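Local coordinates for peptidoglycan-recognition protein SD (Drosophila melanogaster, PDB 2RKQ) that recognises bacterial peptidoglycan as a secreted innate-immunity sensor and activates the Toll pathway in response to Gram-positive bacteria, at residues R28-H33 / L139-V144; Y69-N74 / L98-I103. All coordinates share one frame; numbering follows the deposited sequence.

Contact 1: R28-H33 / L139-V144; sequences RAVIAH and LGHRQV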
# COMPACT_ATOMS: atom_id res chain seq x y z
N ARG A 28 -3.51 6.50 -10.45
CA ARG A 28 -4.39 5.81 -9.49
C ARG A 28 -3.66 5.47 -8.21
O ARG A 28 -2.46 5.23 -8.24
CB ARG A 28 -4.93 4.50 -10.08
CG ARG A 28 -5.37 4.60 -11.51
CD ARG A 28 -6.22 3.42 -11.89
NE ARG A 28 -5.51 2.14 -11.88
CZ ARG A 28 -5.84 1.13 -12.70
NH1 ARG A 28 -6.83 1.27 -13.57
NH2 ARG A 28 -5.17 -0.01 -12.65
N ALA A 29 -4.41 5.45 -7.11
CA ALA A 29 -3.93 4.90 -5.84
C ALA A 29 -4.88 3.79 -5.43
O ALA A 29 -6.09 3.93 -5.57
CB ALA A 29 -3.91 5.98 -4.76
N VAL A 30 -4.31 2.67 -4.98
CA VAL A 30 -5.09 1.49 -4.65
C VAL A 30 -4.83 1.16 -3.19
O VAL A 30 -3.69 1.02 -2.79
CB VAL A 30 -4.71 0.29 -5.56
CG1 VAL A 30 -5.44 -0.98 -5.11
CG2 VAL A 30 -5.11 0.59 -7.00
N ILE A 31 -5.90 1.04 -2.41
CA ILE A 31 -5.79 0.74 -1.00
C ILE A 31 -6.07 -0.74 -0.75
O ILE A 31 -7.14 -1.27 -1.10
CB ILE A 31 -6.76 1.58 -0.16
CG1 ILE A 31 -6.61 3.08 -0.48
CG2 ILE A 31 -6.56 1.31 1.34
CD1 ILE A 31 -5.20 3.63 -0.25
N ALA A 32 -5.10 -1.39 -0.11
CA ALA A 32 -5.16 -2.80 0.25
C ALA A 32 -5.00 -2.99 1.75
O ALA A 32 -4.66 -2.07 2.48
CB ALA A 32 -4.06 -3.57 -0.49
N HIS A 33 -5.33 -4.20 2.21
CA HIS A 33 -4.81 -4.66 3.50
C HIS A 33 -3.94 -5.87 3.26
O HIS A 33 -4.01 -6.51 2.21
CB HIS A 33 -5.91 -4.87 4.56
CG HIS A 33 -6.79 -6.08 4.38
ND1 HIS A 33 -6.81 -6.90 3.27
CD2 HIS A 33 -7.74 -6.57 5.22
CE1 HIS A 33 -7.71 -7.87 3.45
NE2 HIS A 33 -8.29 -7.68 4.62
N LEU A 139 -8.91 3.84 -5.41
CA LEU A 139 -9.63 2.58 -5.56
C LEU A 139 -9.33 1.64 -4.42
O LEU A 139 -8.22 1.66 -3.89
CB LEU A 139 -9.21 1.88 -6.84
CG LEU A 139 -9.49 2.70 -8.10
CD1 LEU A 139 -8.75 2.08 -9.28
CD2 LEU A 139 -10.97 2.74 -8.39
N GLY A 140 -10.29 0.82 -4.03
CA GLY A 140 -9.93 -0.30 -3.16
C GLY A 140 -9.33 -1.42 -3.97
O GLY A 140 -9.63 -1.57 -5.16
N HIS A 141 -8.51 -2.23 -3.32
CA HIS A 141 -7.89 -3.39 -3.94
C HIS A 141 -8.95 -4.27 -4.63
O HIS A 141 -8.74 -4.74 -5.75
CB HIS A 141 -7.15 -4.13 -2.82
CG HIS A 141 -6.13 -5.12 -3.29
ND1 HIS A 141 -5.48 -5.95 -2.40
CD2 HIS A 141 -5.66 -5.42 -4.52
CE1 HIS A 141 -4.64 -6.72 -3.07
NE2 HIS A 141 -4.73 -6.43 -4.36
N ARG A 142 -10.10 -4.44 -3.98
CA ARG A 142 -11.17 -5.26 -4.54
C ARG A 142 -11.73 -4.74 -5.86
O ARG A 142 -12.42 -5.47 -6.58
CB ARG A 142 -12.32 -5.38 -3.54
CG ARG A 142 -12.92 -4.05 -3.10
CD ARG A 142 -14.14 -4.26 -2.22
NE ARG A 142 -13.80 -4.95 -0.99
CZ ARG A 142 -14.68 -5.25 -0.05
NH1 ARG A 142 -15.96 -4.92 -0.22
NH2 ARG A 142 -14.29 -5.89 1.05
N GLN A 143 -11.48 -3.47 -6.17
CA GLN A 143 -11.97 -2.91 -7.43
C GLN A 143 -11.04 -3.24 -8.60
O GLN A 143 -11.42 -3.07 -9.76
CB GLN A 143 -12.17 -1.40 -7.33
CG GLN A 143 -13.15 -1.02 -6.23
CD GLN A 143 -13.29 0.47 -6.12
OE1 GLN A 143 -12.74 1.10 -5.19
NE2 GLN A 143 -14.04 1.06 -7.05
N VAL A 144 -9.83 -3.72 -8.28
CA VAL A 144 -8.84 -4.02 -9.31
C VAL A 144 -8.33 -5.46 -9.29
O VAL A 144 -7.56 -5.86 -10.17
CB VAL A 144 -7.63 -3.07 -9.22
CG1 VAL A 144 -8.08 -1.61 -9.34
CG2 VAL A 144 -6.85 -3.28 -7.92
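Val30 and Ile31 pair in parallel with Leu139 and Gly140, joining outermost strand 136-140 to strand 26-33 in the mixed sheet of the peptidoglycan-recognition (amidase 2) fold. Leu139 N donates to Ala29 O, and Leu139 O takes Ile31 N at 2.8 Å. The third bond, His141 N to Ile31 O, also 2.8 Å, arrives 36° out of the carbonyl plane, where the chain leaves the strand for a turn in which Gln143 N bonds Gly140 O. Gln143 curls back, its OE1 taking Gly140 N at 2.7 Å as well as Trp164 NE1. With its CG1 anti to the backbone N (chi1 174°), Val30 lays that methyl against His141 CA at 3.6 Å and against Val144 CG2 at 3.9 Å. The imidazole of His141, also anti to its own N (chi1 -163°), stands obliquely beside Ala32; its ND1 hydrogen-bonds Ser149 OG and its NE2 Phe89 O, so both ring nitrogens are engaged. In zinc-dependent relatives two histidines and a cysteine hold the metal; His33, His141 and Ser149 probably occupy the equivalent places, with serine instead of cysteine. An alanine at His141 takes away the imidazole, is likely to leave Phe89 O and Ser149 OG without a mate, and would probably open a gap beside Ala32. At the N-terminal end of segment 28-33, Arg28, its NE bound to Ser97 OG, crosses Leu139 with Arg28 CD 3.9 Å from Leu139 CD1. The ring of His141 comes nearest through ND1, 3.4 Å from Ala32 CB.

Contact 2: Y69-N74 / L98-I103; sequences YLIGGN and LGIAFI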
# COMPACT_ATOMS: atom_id res chain seq x y z
N TYR A 69 3.80 1.48 -0.50
CA TYR A 69 3.83 1.92 0.89
C TYR A 69 2.97 0.99 1.71
O TYR A 69 1.96 0.48 1.21
CB TYR A 69 3.23 3.31 1.02
CG TYR A 69 4.04 4.40 0.36
CD1 TYR A 69 3.61 4.97 -0.85
CD2 TYR A 69 5.20 4.89 0.96
CE1 TYR A 69 4.35 5.99 -1.46
CE2 TYR A 69 5.93 5.92 0.36
CZ TYR A 69 5.49 6.47 -0.84
OH TYR A 69 6.20 7.49 -1.44
N LEU A 70 3.35 0.80 2.96
CA LEU A 70 2.54 0.03 3.91
C LEU A 70 2.39 0.84 5.17
O LEU A 70 3.27 1.61 5.52
CB LEU A 70 3.19 -1.32 4.23
CG LEU A 70 3.16 -2.24 3.00
CD1 LEU A 70 4.50 -2.15 2.24
CD2 LEU A 70 2.83 -3.66 3.38
N ILE A 71 1.27 0.65 5.85
CA ILE A 71 0.95 1.48 7.01
C ILE A 71 0.70 0.60 8.22
O ILE A 71 -0.21 -0.23 8.22
CB ILE A 71 -0.26 2.38 6.74
CG1 ILE A 71 -0.04 3.19 5.44
CG2 ILE A 71 -0.46 3.33 7.93
CD1 ILE A 71 -1.21 4.05 5.07
N GLY A 72 1.55 0.76 9.23
CA GLY A 72 1.42 -0.06 10.43
C GLY A 72 0.36 0.48 11.35
O GLY A 72 -0.05 1.64 11.26
N GLY A 73 -0.10 -0.39 12.26
CA GLY A 73 -1.04 0.04 13.29
C GLY A 73 -0.44 1.02 14.27
O GLY A 73 -1.14 1.64 15.06
N ASN A 74 0.89 1.16 14.24
CA ASN A 74 1.59 2.22 14.97
C ASN A 74 1.50 3.58 14.29
O ASN A 74 2.08 4.57 14.77
CB ASN A 74 3.06 1.86 15.14
CG ASN A 74 3.79 1.69 13.80
OD1 ASN A 74 3.17 1.67 12.73
ND2 ASN A 74 5.12 1.58 13.87
N LEU A 98 -0.44 3.39 -7.60
CA LEU A 98 0.30 3.43 -6.36
C LEU A 98 -0.40 2.54 -5.35
O LEU A 98 -1.54 2.79 -4.98
CB LEU A 98 0.30 4.87 -5.84
CG LEU A 98 1.19 5.12 -4.63
CD1 LEU A 98 2.67 5.06 -5.04
CD2 LEU A 98 0.84 6.47 -4.03
N GLY A 99 0.27 1.47 -4.91
CA GLY A 99 -0.35 0.51 -3.99
C GLY A 99 0.04 0.81 -2.56
O GLY A 99 1.24 0.85 -2.22
N ILE A 100 -0.98 1.03 -1.73
CA ILE A 100 -0.78 1.35 -0.32
C ILE A 100 -1.53 0.29 0.46
O ILE A 100 -2.74 0.14 0.30
CB ILE A 100 -1.37 2.73 0.01
CG1 ILE A 100 -0.64 3.81 -0.80
CG2 ILE A 100 -1.22 3.01 1.49
CD1 ILE A 100 -1.41 5.10 -0.91
N ALA A 101 -0.81 -0.47 1.29
CA ALA A 101 -1.44 -1.53 2.07
C ALA A 101 -1.39 -1.23 3.54
O ALA A 101 -0.32 -0.90 4.08
CB ALA A 101 -0.79 -2.89 1.79
N PHE A 102 -2.54 -1.32 4.20
CA PHE A 102 -2.56 -1.25 5.63
C PHE A 102 -2.19 -2.62 6.17
O PHE A 102 -2.74 -3.65 5.74
CB PHE A 102 -3.96 -0.90 6.12
CG PHE A 102 -4.33 0.55 5.96
CD1 PHE A 102 -4.65 1.08 4.71
CD2 PHE A 102 -4.42 1.37 7.09
CE1 PHE A 102 -5.01 2.41 4.58
CE2 PHE A 102 -4.79 2.71 6.97
CZ PHE A 102 -5.10 3.22 5.72
N ILE A 103 -1.27 -2.61 7.12
CA ILE A 103 -0.85 -3.87 7.74
C ILE A 103 -1.95 -4.29 8.72
O ILE A 103 -2.30 -3.52 9.63
CB ILE A 103 0.49 -3.73 8.48
CG1 ILE A 103 1.59 -3.31 7.48
CG2 ILE A 103 0.81 -5.07 9.19
CD1 ILE A 103 2.90 -2.90 8.13
O HOH W 1 -2.71 -0.64 9.65
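In the middle of the mixed sheet, parallel strands 69-71 and 97-102 pair Tyr69 with Ile100, Leu70 with Ala101 and Ile71 with Phe102; the axes of 69-71 and 98-102 lie at 20°. Four backbone bonds join them, from Tyr69 N to Gly99 O at one end to Ile103 N to Ile71 O, 2.8 Å, at the other. There a water donates to both Ile71 O and Ile103 O, giving the Ile71 carbonyl a second partner. Ile71, its CG1 beside the backbone N and its chain extended (chi2 177°), places CD1 over one face of the Phe102 ring, 4.2 Å from the centroid and offset toward the rim near CZ, a CH-pi contact. Ile71 CD1 also meets Ile100 CG2 at 3.7 Å. Tyr69 CE1 touches Leu98 CD1, while Tyr69 OH hydrogen-bonds Gln131 NE2. On the other face Leu70 CD2 lies 4.0 Å from Ala101 CB. Beyond the strand ends, Ile103 CD1 reaches Gly72 CA at 3.9 Å. Helix 113-128 covers the Tyr69, Ile71 and Phe102 side through Leu122 and Ala119; helix 42-58 meets Leu70 and Ile103 through Met49; strand 77-79 runs antiparallel beside 69-71, and strand 26-33 flanks 97-102.

In the fold
Both contacts are buried parallel pairings of one sheet, their centres 12 Å apart. Contact 2 lies deeper, its centre about 5 Å from the chain's centre against 9 Å for contact 1, which takes in the sheet's outermost strand 136-140. Strands 26-33 and 97-102 are neighbours and connect them: Val30 N and Leu98 O, like Arg28 O and Leu98 N, lie 2.8 Å apart as probable hydrogen bonds, and Ile31 CG2 packs 3.8 Å from Phe102 CE1. Across contact 2 the side chains meet through aliphatic and aromatic groups between two helices. Contact 1 mixes valine and leucine packing with polar side chains, as its second strand runs out into a turn carrying histidine, arginine and glutamine.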